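PDB 3DSB: putative acetyltransferase from Clostridium difficile, which is a putative GNAT-family acetyltransferase that probably transfers an acyl group other than an aminoacyl group. Local coordinates for residues 35-38 / 39-42. Residues are numbered along the deposited sequence; the frame is centred on the assembly and turned at random.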
loop_
_atom_site.group_PDB
_atom_site.type_symbol
_atom_site.label_atom_id
_atom_site.label_comp_id
_atom_site.label_asym_id
_atom_site.label_seq_id
_atom_site.Cartn_x
_atom_site.Cartn_y
_atom_site.Cartn_z
ATOM N N GLU A 35 -1.754 -16.144 15.933
ATOM C CA GLU A 35 -0.531 -16.841 16.304
ATOM C C GLU A 35 0.318 -17.073 15.051
ATOM O O GLU A 35 0.150 -18.075 14.339
ATOM C CB GLU A 35 -0.874 -18.159 16.960
ATOM C CG GLU A 35 0.245 -18.746 17.798
ATOM C CD GLU A 35 -0.301 -19.512 19.003
ATOM O OE1 GLU A 35 0.276 -20.570 19.358
ATOM O OE2 GLU A 35 -1.327 -19.072 19.582
ATOM N N LEU A 36 1.221 -16.144 14.761
ATOM C CA LEU A 36 1.882 -16.190 13.485
ATOM C C LEU A 36 2.810 -17.388 13.363
ATOM O O LEU A 36 3.487 -17.777 14.309
ATOM C CB LEU A 36 2.682 -14.914 13.239
ATOM C CG LEU A 36 1.856 -13.618 13.112
ATOM C CD1 LEU A 36 2.756 -12.392 13.096
ATOM C CD2 LEU A 36 0.967 -13.688 11.869
ATOM N N ASP A 37 2.897 -17.901 12.140
ATOM C CA ASP A 37 3.897 -18.919 11.776
ATOM C C ASP A 37 5.291 -18.287 11.783
ATOM O O ASP A 37 5.561 -17.371 10.997
ATOM C CB ASP A 37 3.502 -19.421 10.384
ATOM C CG ASP A 37 4.444 -20.460 9.823
ATOM O OD1 ASP A 37 5.690 -20.333 9.935
ATOM O OD2 ASP A 37 3.917 -21.343 9.105
HETATM N N MSE A 38 6.168 -18.735 12.689
HETATM C CA MSE A 38 7.464 -18.096 12.842
HETATM C C MSE A 38 8.394 -18.316 11.683
HETATM O O MSE A 38 9.252 -17.479 11.436
HETATM C CB MSE A 38 8.169 -18.531 14.137
HETATM C CG MSE A 38 7.547 -17.988 15.421
HETATM SE SE MSE A 38 7.884 -16.068 15.606
HETATM C CE MSE A 38 9.833 -16.066 15.643
ATOM N N ASP A 39 8.241 -19.431 10.967
ATOM C CA ASP A 39 9.078 -19.637 9.786
ATOM C C ASP A 39 8.746 -18.543 8.761
ATOM O O ASP A 39 9.637 -17.890 8.214
ATOM C CB ASP A 39 8.836 -21.038 9.185
ATOM C CG ASP A 39 9.755 -21.327 8.035
ATOM O OD1 ASP A 39 10.967 -21.285 8.238
ATOM O OD2 ASP A 39 9.250 -21.524 6.904
ATOM N N VAL A 40 7.452 -18.361 8.512
ATOM C CA VAL A 40 7.011 -17.380 7.526
ATOM C C VAL A 40 7.353 -15.951 7.948
ATOM O O VAL A 40 7.884 -15.159 7.146
ATOM C CB VAL A 40 5.485 -17.510 7.292
ATOM C CG1 VAL A 40 4.968 -16.417 6.392
ATOM C CG2 VAL A 40 5.154 -18.904 6.737
ATOM N N LEU A 41 7.082 -15.634 9.214
ATOM C CA LEU A 41 7.335 -14.290 9.724
ATOM C C LEU A 41 8.833 -13.968 9.663
ATOM O O LEU A 41 9.228 -12.866 9.279
ATOM C CB LEU A 41 6.816 -14.178 11.160
ATOM C CG LEU A 41 7.211 -12.914 11.926
ATOM C CD1 LEU A 41 6.606 -11.663 11.236
ATOM C CD2 LEU A 41 6.713 -13.024 13.374
ATOM N N THR A 42 9.673 -14.924 10.076
ATOM C CA THR A 42 11.126 -14.675 10.053
ATOM C C THR A 42 11.588 -14.335 8.642
ATOM O O THR A 42 12.343 -13.390 8.434
ATOM C CB THR A 42 11.874 -15.860 10.668
ATOM O OG1 THR A 42 11.481 -15.952 12.057
ATOM C CG2 THR A 42 13.405 -15.614 10.537
#
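Asp-37 is the N-cap of helix 38-50, and its OD1 accepts from the amides of Asp-39 and Val-40. CG stands anti to the backbone N (chi1 179°), which brings OD1 to the open amides at the helix start. Val-40 N gives Asp-37 OD1 a nearly straight bond of 3.0 Å, arriving from above the carboxylate plane. Asp-39 N adds a weak, bent bond to the same OD1. The negative charge at this end probably also suits the helix dipole. CG2 of Val-40 lies 3.5 Å from CG of Asp-37, the two side chains crossing at about a right angle.

Leu-41 N bonds to Asp-37 O at 2.9 Å, the first i to i+4 bond of the helix. Met-38 O accepts from Thr-42 N and, at 2.8 Å, from Thr-42 OG1, which come from opposite faces of its plane. OG1 can do so because it sits beside its own backbone N (chi1 -64°).

Apolar contacts add to the cap. CD2 of Leu-41 touches CD1 of Leu-36 at 4.0 Å and SE of Met-38, a selenomethionine, at the same distance. Leu-36 also packs on Ala-28 of helix 17-32, and Leu-41 on Asn-24. Trp-79 of the second subunit lies against Leu-36, Val-40 and Leu-41. The capped turn packs on helix 17-32 and on the second subunit. Side-chain N-capping by aspartate with a hydrophobic contact spanning the cap, here Leu-36 to Leu-41, is typical of a hydrophobic staple at a helix N-terminus.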